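Local coordinates for CheC-like superfamily protein (Shewanella oneidensis, PDB 3H2D) that probably acts in chemotaxis signalling as a CheX-type member of the CheC-like phosphatases, a family that dephosphorylates the response regulator CheY, at residues I7-L11 and I149-F153; S13-I18 and I93-V97; K65-Q69 and S142-A147. All blocks are in the same frame, centred on the assembly; numbering follows the deposited sequence. Where two conformers were deposited one is given.

Contact 1. Residues I7-L11 and I149-F153; sequences INPFL and IEVCF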
loop_
_atom_site.group_PDB
_atom_site.type_symbol
_atom_site.label_atom_id
_atom_site.label_comp_id
_atom_site.label_asym_id
_atom_site.label_seq_id
_atom_site.Cartn_x
_atom_site.Cartn_y
_atom_site.Cartn_z
ATOM N N ILE B 7 12.072 -0.876 -14.214
ATOM C CA ILE B 7 10.740 -0.310 -14.274
ATOM C C ILE B 7 10.076 -0.575 -15.629
ATOM O O ILE B 7 8.865 -0.500 -15.726
ATOM C CB ILE B 7 10.744 1.210 -13.896
ATOM C CG1 ILE B 7 9.329 1.661 -13.454
ATOM C CG2 ILE B 7 11.317 2.078 -15.014
ATOM C CD1 ILE B 7 9.316 2.906 -12.645
ATOM N N ASN B 8 10.868 -0.867 -16.663
ATOM C CA ASN B 8 10.357 -0.980 -18.022
ATOM C C ASN B 8 9.195 -1.978 -18.203
ATOM O O ASN B 8 8.216 -1.636 -18.838
ATOM C CB ASN B 8 11.483 -1.242 -19.034
ATOM C CG ASN B 8 12.427 -0.054 -19.173
ATOM O OD1 ASN B 8 12.097 1.026 -18.714
ATOM N ND2 ASN B 8 13.574 -0.244 -19.805
ATOM N N PRO B 9 9.281 -3.199 -17.642
ATOM C CA PRO B 9 8.129 -4.146 -17.706
ATOM C C PRO B 9 6.817 -3.609 -17.124
ATOM O O PRO B 9 5.703 -3.929 -17.621
ATOM C CB PRO B 9 8.625 -5.350 -16.906
ATOM C CG PRO B 9 10.074 -5.210 -16.873
ATOM C CD PRO B 9 10.449 -3.802 -16.991
ATOM N N PHE B 10 6.943 -2.804 -16.070
ATOM C CA PHE B 10 5.800 -2.177 -15.443
ATOM C C PHE B 10 5.263 -1.041 -16.315
ATOM O O PHE B 10 4.041 -0.942 -16.550
ATOM C CB PHE B 10 6.188 -1.663 -14.040
ATOM C CG PHE B 10 6.656 -2.743 -13.107
ATOM C CD1 PHE B 10 5.743 -3.464 -12.361
ATOM C CD2 PHE B 10 8.016 -3.075 -13.008
ATOM C CE1 PHE B 10 6.179 -4.491 -11.476
ATOM C CE2 PHE B 10 8.450 -4.094 -12.166
ATOM C CZ PHE B 10 7.520 -4.810 -11.392
ATOM N N LEU B 11 6.170 -0.214 -16.815
ATOM C CA LEU B 11 5.857 0.834 -17.818
ATOM C C LEU B 11 5.086 0.257 -19.010
ATOM O O LEU B 11 4.038 0.772 -19.404
ATOM C CB LEU B 11 7.163 1.452 -18.289
ATOM C CG LEU B 11 7.250 2.359 -19.523
ATOM C CD1 LEU B 11 6.191 3.399 -19.475
ATOM C CD2 LEU B 11 8.651 3.009 -19.563
ATOM N N ILE B 149 4.262 5.744 -11.720
ATOM C CA ILE B 149 4.602 4.424 -11.247
ATOM C C ILE B 149 5.858 4.564 -10.420
ATOM O O ILE B 149 6.769 5.277 -10.796
ATOM C CB ILE B 149 4.916 3.398 -12.378
ATOM C CG1 ILE B 149 3.683 2.965 -13.108
ATOM C CG2 ILE B 149 5.576 2.147 -11.790
ATOM C CD1 ILE B 149 4.014 2.184 -14.434
ATOM N N GLU B 150 5.871 3.922 -9.262
ATOM C CA GLU B 150 7.067 3.757 -8.482
ATOM C C GLU B 150 7.286 2.274 -8.140
ATOM O O GLU B 150 6.358 1.594 -7.684
ATOM C CB GLU B 150 7.018 4.618 -7.217
ATOM C CG GLU B 150 8.312 4.574 -6.404
ATOM C CD GLU B 150 8.410 5.558 -5.231
ATOM O OE1 GLU B 150 7.512 6.424 -5.054
ATOM O OE2 GLU B 150 9.420 5.443 -4.479
ATOM N N VAL B 151 8.510 1.787 -8.351
ATOM C CA VAL B 151 8.884 0.444 -7.899
ATOM C C VAL B 151 10.113 0.505 -6.982
ATOM O O VAL B 151 10.959 1.399 -7.098
ATOM C CB VAL B 151 9.109 -0.534 -9.100
ATOM C CG1 VAL B 151 10.517 -0.406 -9.669
ATOM C CG2 VAL B 151 8.872 -1.961 -8.663
ATOM N N CYS B 152 10.211 -0.441 -6.062
ATOM C CA CYS B 152 11.381 -0.533 -5.168
ATOM C C CYS B 152 11.622 -1.988 -4.896
ATOM O O CYS B 152 10.672 -2.710 -4.661
ATOM C CB CYS B 152 11.106 0.182 -3.869
ATOM S SG CYS B 152 12.567 0.371 -2.828
ATOM N N PHE B 153 12.874 -2.436 -4.966
ATOM C CA PHE B 153 13.205 -3.840 -4.644
ATOM C C PHE B 153 14.416 -3.863 -3.752
ATOM O O PHE B 153 15.324 -3.053 -3.952
ATOM C CB PHE B 153 13.547 -4.619 -5.895
ATOM C CG PHE B 153 12.366 -4.990 -6.726
ATOM C CD1 PHE B 153 11.500 -6.007 -6.319
ATOM C CD2 PHE B 153 12.126 -4.347 -7.935
ATOM C CE1 PHE B 153 10.402 -6.354 -7.092
ATOM C CE2 PHE B 153 11.034 -4.696 -8.718
ATOM C CZ PHE B 153 10.171 -5.702 -8.288
#

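Contact 2. Residues S13-I18 and I93-V97; sequences SLLNVI and ITNMV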
loop_
_atom_site.group_PDB
_atom_site.type_symbol
_atom_site.label_atom_id
_atom_site.label_comp_id
_atom_site.label_asym_id
_atom_site.label_seq_id
_atom_site.Cartn_x
_atom_site.Cartn_y
_atom_site.Cartn_z
ATOM N N SER B 13 3.529 -2.586 -19.374
ATOM C CA SER B 13 2.267 -3.193 -19.004
ATOM C C SER B 13 1.194 -2.122 -18.758
ATOM O O SER B 13 0.056 -2.325 -19.152
ATOM C CB SER B 13 2.408 -4.160 -17.798
ATOM O OG SER B 13 3.355 -5.166 -18.118
ATOM N N LEU B 14 1.555 -1.017 -18.100
ATOM C CA LEU B 14 0.610 0.062 -17.840
ATOM C C LEU B 14 0.186 0.661 -19.179
ATOM O O LEU B 14 -0.991 0.927 -19.386
ATOM C CB LEU B 14 1.217 1.139 -16.925
ATOM C CG LEU B 14 0.289 2.326 -16.600
ATOM C CD1 LEU B 14 -1.009 1.899 -15.797
ATOM C CD2 LEU B 14 1.054 3.438 -15.897
ATOM N N LEU B 15 1.142 0.884 -20.071
ATOM C CA LEU B 15 0.823 1.498 -21.363
ATOM C C LEU B 15 -0.080 0.546 -22.154
ATOM O O LEU B 15 -1.020 0.981 -22.827
ATOM C CB LEU B 15 2.087 1.861 -22.143
ATOM C CG LEU B 15 2.973 2.995 -21.624
ATOM C CD1 LEU B 15 4.055 3.255 -22.692
ATOM C CD2 LEU B 15 2.164 4.267 -21.284
ATOM N N ASN B 16 0.154 -0.751 -22.047
ATOM C CA ASN B 16 -0.801 -1.723 -22.618
ATOM C C ASN B 16 -2.234 -1.565 -22.141
ATOM O O ASN B 16 -3.155 -1.546 -22.937
ATOM C CB ASN B 16 -0.372 -3.173 -22.320
ATOM C CG ASN B 16 0.741 -3.626 -23.166
ATOM O OD1 ASN B 16 1.108 -2.966 -24.131
ATOM N ND2 ASN B 16 1.341 -4.755 -22.791
ATOM N N VAL B 17 -2.431 -1.472 -20.835
ATOM C CA VAL B 17 -3.770 -1.360 -20.276
ATOM C C VAL B 17 -4.421 -0.017 -20.679
ATOM O O VAL B 17 -5.500 0.010 -21.268
ATOM C CB VAL B 17 -3.751 -1.541 -18.746
ATOM C CG1 VAL B 17 -5.138 -1.363 -18.162
ATOM C CG2 VAL B 17 -3.211 -2.946 -18.393
ATOM N N ILE B 18 -3.715 1.080 -20.433
ATOM C CA ILE B 18 -4.285 2.420 -20.594
ATOM C C ILE B 18 -4.400 2.825 -22.065
ATOM O O ILE B 18 -5.471 3.235 -22.535
ATOM C CB ILE B 18 -3.494 3.446 -19.765
ATOM C CG1 ILE B 18 -3.425 3.016 -18.305
ATOM C CG2 ILE B 18 -4.131 4.825 -19.879
ATOM C CD1 ILE B 18 -4.787 2.758 -17.630
ATOM N N ILE B 93 -6.513 -2.734 -12.473
ATOM C CA ILE B 93 -5.382 -2.192 -13.236
ATOM C C ILE B 93 -4.079 -2.576 -12.568
ATOM O O ILE B 93 -3.107 -3.002 -13.236
ATOM C CB ILE B 93 -5.462 -0.627 -13.395
ATOM C CG1 ILE B 93 -6.655 -0.270 -14.289
ATOM C CG2 ILE B 93 -4.149 -0.068 -13.946
ATOM C CD1 ILE B 93 -6.921 1.229 -14.376
ATOM N N THR B 94 -4.034 -2.447 -11.239
ATOM C CA THR B 94 -2.825 -2.815 -10.495
ATOM C C THR B 94 -2.443 -4.290 -10.711
ATOM O O THR B 94 -1.237 -4.627 -10.935
ATOM C CB THR B 94 -3.000 -2.530 -8.989
ATOM O OG1 THR B 94 -3.274 -1.147 -8.809
ATOM C CG2 THR B 94 -1.751 -2.879 -8.216
ATOM N N ASN B 95 -3.445 -5.172 -10.637
ATOM C CA ASN B 95 -3.188 -6.587 -10.871
ATOM C C ASN B 95 -2.677 -6.843 -12.294
ATOM O O ASN B 95 -1.776 -7.669 -12.483
ATOM C CB ASN B 95 -4.441 -7.433 -10.686
ATOM C CG ASN B 95 -4.643 -7.893 -9.294
ATOM O OD1 ASN B 95 -3.690 -8.098 -8.535
ATOM N ND2 ASN B 95 -5.948 -8.080 -8.927
HETATM N N MSE B 96 -3.242 -6.162 -13.295
HETATM C CA MSE B 96 -2.802 -6.399 -14.677
HETATM C C MSE B 96 -1.413 -5.828 -14.976
HETATM O O MSE B 96 -0.657 -6.448 -15.712
HETATM C CB MSE B 96 -3.826 -5.858 -15.700
HETATM C CG MSE B 96 -5.132 -6.531 -15.609
HETATM SE SE MSE B 96 -6.274 -5.884 -17.088
HETATM C CE MSE B 96 -6.818 -4.228 -16.300
ATOM N N VAL B 97 -1.078 -4.660 -14.416
ATOM C CA VAL B 97 0.269 -4.086 -14.557
ATOM C C VAL B 97 1.340 -5.013 -13.940
ATOM O O VAL B 97 2.377 -5.346 -14.558
ATOM C CB VAL B 97 0.323 -2.666 -13.942
ATOM C CG1 VAL B 97 1.800 -2.120 -13.874
ATOM C CG2 VAL B 97 -0.587 -1.746 -14.764
#

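Contact 3. Residues K65-Q69 and S142-A147; sequences KLVLQ and SSYGTA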
loop_
_atom_site.group_PDB
_atom_site.type_symbol
_atom_site.label_atom_id
_atom_site.label_comp_id
_atom_site.label_asym_id
_atom_site.label_seq_id
_atom_site.Cartn_x
_atom_site.Cartn_y
_atom_site.Cartn_z
ATOM N N LYS B 65 -9.080 13.379 -12.214
ATOM C CA LYS B 65 -9.690 13.545 -13.566
ATOM C C LYS B 65 -9.188 12.447 -14.552
ATOM O O LYS B 65 -9.943 11.930 -15.400
ATOM C CB LYS B 65 -9.415 14.950 -14.110
ATOM C CG LYS B 65 -10.135 15.280 -15.400
ATOM C CD LYS B 65 -9.572 16.554 -16.000
ATOM C CE LYS B 65 -10.224 16.937 -17.299
ATOM N NZ LYS B 65 -11.614 17.487 -17.073
ATOM N N LEU B 66 -7.927 12.074 -14.390
ATOM C CA LEU B 66 -7.331 11.027 -15.199
ATOM C C LEU B 66 -7.961 9.668 -14.926
ATOM O O LEU B 66 -8.354 8.989 -15.887
ATOM C CB LEU B 66 -5.822 10.977 -15.039
ATOM C CG LEU B 66 -5.054 9.826 -15.720
ATOM C CD1 LEU B 66 -5.327 9.693 -17.213
ATOM C CD2 LEU B 66 -3.531 9.902 -15.440
ATOM N N VAL B 67 -8.061 9.266 -13.658
ATOM C CA VAL B 67 -8.609 7.939 -13.358
ATOM C C VAL B 67 -10.097 7.864 -13.775
ATOM O O VAL B 67 -10.570 6.815 -14.207
ATOM C CB VAL B 67 -8.460 7.563 -11.873
ATOM C CG1 VAL B 67 -9.485 8.227 -11.030
ATOM C CG2 VAL B 67 -8.450 6.000 -11.645
ATOM N N LEU B 68 -10.837 8.959 -13.603
ATOM C CA LEU B 68 -12.221 9.000 -14.065
ATOM C C LEU B 68 -12.360 8.910 -15.591
ATOM O O LEU B 68 -13.333 8.319 -16.095
ATOM C CB LEU B 68 -12.955 10.204 -13.511
ATOM C CG LEU B 68 -13.169 10.238 -11.989
ATOM C CD1 LEU B 68 -13.838 11.555 -11.615
ATOM C CD2 LEU B 68 -14.040 9.031 -11.538
ATOM N N GLN B 69 -11.443 9.494 -16.331
ATOM C CA GLN B 69 -11.454 9.325 -17.777
ATOM C C GLN B 69 -11.091 7.900 -18.190
ATOM O O GLN B 69 -11.628 7.392 -19.181
ATOM C CB GLN B 69 -10.499 10.286 -18.479
ATOM C CG GLN B 69 -10.690 10.349 -20.016
ATOM C CD GLN B 69 -12.064 10.798 -20.442
ATOM O OE1 GLN B 69 -12.530 11.858 -20.024
ATOM N NE2 GLN B 69 -12.733 10.002 -21.285
ATOM N N SER B 142 -1.014 13.328 -19.364
ATOM C CA SER B 142 -2.053 13.504 -20.354
ATOM C C SER B 142 -2.736 14.856 -20.096
ATOM O O SER B 142 -2.496 15.490 -19.061
ATOM C CB SER B 142 -3.068 12.365 -20.280
ATOM O OG SER B 142 -3.824 12.408 -19.089
ATOM N N SER B 143 -3.596 15.289 -21.004
ATOM C CA SER B 143 -4.399 16.502 -20.765
ATOM C C SER B 143 -5.343 16.323 -19.562
ATOM O O SER B 143 -5.761 17.309 -18.921
ATOM C CB SER B 143 -5.195 16.879 -22.030
ATOM O OG SER B 143 -5.984 15.775 -22.410
ATOM N N TYR B 144 -5.658 15.065 -19.235
ATOM C CA TYR B 144 -6.529 14.752 -18.106
ATOM C C TYR B 144 -5.795 14.801 -16.788
ATOM O O TYR B 144 -6.423 14.761 -15.722
ATOM C CB TYR B 144 -7.100 13.361 -18.251
ATOM C CG TYR B 144 -7.806 13.229 -19.551
ATOM C CD1 TYR B 144 -9.084 13.748 -19.711
ATOM C CD2 TYR B 144 -7.183 12.642 -20.639
ATOM C CE1 TYR B 144 -9.738 13.650 -20.921
ATOM C CE2 TYR B 144 -7.827 12.517 -21.844
ATOM C CZ TYR B 144 -9.099 13.037 -21.973
ATOM O OH TYR B 144 -9.746 12.908 -23.164
ATOM N N GLY B 145 -4.469 14.859 -16.862
ATOM C CA GLY B 145 -3.637 14.913 -15.686
ATOM C C GLY B 145 -2.559 13.839 -15.658
ATOM O O GLY B 145 -2.271 13.182 -16.670
ATOM N N THR B 146 -1.986 13.666 -14.473
ATOM C CA THR B 146 -0.741 12.928 -14.282
ATOM C C THR B 146 -0.903 11.601 -13.515
ATOM O O THR B 146 -1.736 11.459 -12.615
ATOM C CB THR B 146 0.286 13.838 -13.545
ATOM O OG1 THR B 146 0.314 15.134 -14.191
ATOM C CG2 THR B 146 1.674 13.195 -13.540
ATOM N N ALA B 147 -0.084 10.619 -13.888
ATOM C CA ALA B 147 0.049 9.395 -13.137
ATOM C C ALA B 147 1.529 9.159 -12.864
ATOM O O ALA B 147 2.385 9.764 -13.498
ATOM C CB ALA B 147 -0.614 8.179 -13.874
#

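Contact 1. Residues I7-L11 and I149-F153
Ile7 and Leu11, where the chain enters helix 8-21, lie over strand residues Val151 and Ile149, with the CA atoms of Ile7 and Val151 6.7 Å apart. The contact is apolar. Ile149 reaches toward the helix with two branches. Its CG2, anti to the backbone N, meets CD1 of Ile7 at 3.9 Å. Its CG1 stands beside the backbone N (chi1 -73°) and carries CD1 to the helix backbone, 3.8 Å from Phe10 O. With an alanine at Ile149, a gap is likely to open beside Phe10 O where CD1 stood, and the end of Ile7 would probably lose its CG2 methyl partner. The Phe10 ring reaches the strand. In one of the two deposited conformers of Val151, CG2 lies over one face of that ring, off toward the rim, 4.1 Å from CE2. Farther along the strand, Phe10 CZ comes to the edge of the Phe153 ring near its plane, 4.2 Å from Phe153 CZ. The contact is buried between layers. Ala101 and Leu105 of helix 84-107 touch Phe10. Ile136 of strand 135-142 touches Ile7, and Met49 of strand 43-51 touches Phe10, Val151 and Phe153.

Contact 2. Residues S13-I18 and I93-V97
The backbone bonds from Ile18 N to Leu14 O and from Val97 N to Ile93 O, each 2.9 Å long, hold the turns whose side chains meet here. This is a helix-helix contact between helices 8-21 and 84-107, part of the helical layer packed against the antiparallel sheet of this CheC-like fold. The local axes approach to 9.3 Å and run at 132° to each other, so the helices are steeply inclined and nearer antiparallel than parallel. Packing is tight where Ser13 meets Val97. Ser13 CB lies 3.5 Å from Val97 O, while its OG turns to Pro9 O, one turn back on its own helix, for a hydrogen bond. Val97 CG2 wedges against Leu14, touching both its backbone CA and its CD1. Leu14 CD1 also reaches Ile93 CG2 at 4.1 Å, so one methyl bridges successive turns of the other helix. The side chains of Val17 and Met96, the latter present as selenomethionine, cross at about a right angle. One turn on from Leu14, Ile18 CD1 meets Ile93 CD1 at 4.2 Å. Ile70 of helix 64-75 touches both isoleucines. Phe140 of strand 135-142 lies against Leu14 on the sheet side. The Met96 chain bends at its third torsion (chi3 -80°), which brings its terminal CE to 3.8 Å from Val17 CG1.

Contact 3. Residues K65-Q69 and S142-A147
Tyr144 lays one face of its ring against the aliphatic part of Gln69. This is a CH-pi contact: Gln69 CG sits 3.6 Å from the ring centroid and 15° off the ring normal. Tyr144 belongs to the type I turn from Ser142 to Gly145, which closes the beta hairpin of strands 135-142 and 145-153. The turn packs on helix 64-75, whose local axis crosses strand 145-147 nearly at a right angle. CG of Gln69 is anti to the backbone N (chi1 -168°), which sets it over the ring; the bend at chi2 then turns the amide so that OE1 comes 3.4 Å from Tyr144 CE1. The amide plane is inclined to the ring by 37°. NE2 is hydrogen-bonded to Asn73, one turn on, which would help to fix the amide. Ser143 OG comes over the opposite ring face. The Lys65 chain runs past the turn with its methylenes against Tyr144 O. That oxygen also lies close to Leu66 N, but the angle is too poor for a hydrogen bond. Leu66 fills the angle between helix and hairpin. Its CB packs on Tyr144 CB, and CD2 touches Ala147 CB at 3.7 Å. Phe62 of strand 54-62 also touches Ala147, and Leu24 touches both Leu66 and Gln69. The turn is bonded within itself. Ser142 N and Gly145 O, and Gly145 N and Ser142 O, pair at 3.0 Å each. The backbone angles of Gly145 would press a CB against the carbonyl O of Tyr144. In one of the two deposited conformers of Ser142, OG also donates to Gly145 O, so two donors grip that oxygen, and the same OG lies 3.6 Å from Leu66 CD1.

Overall arrangement
Contacts 1 and 2 share helix 8-21 and form one continuous core. Their centres are 12 Å apart, and Ile149 CD1 of contact 1 packs on Leu14 CD2 of contact 2 at 3.5 Å. Phe10 O also lies 3.7 Å from Val97 CG1. Helix 8-21 is thus held to the sheet at its start and to helix 84-107 farther on. Contact 3 is more peripheral. It uses the beginning of strand 145-153, whose end serves contact 1, yet the two centres are about 20 Å apart. The nearest atoms of contacts 2 and 3 are about 5 Å apart, without touching. A glycerol, probably from the crystallisation liquor, is hydrogen-bonded to Thr146 OG1 in contact 3.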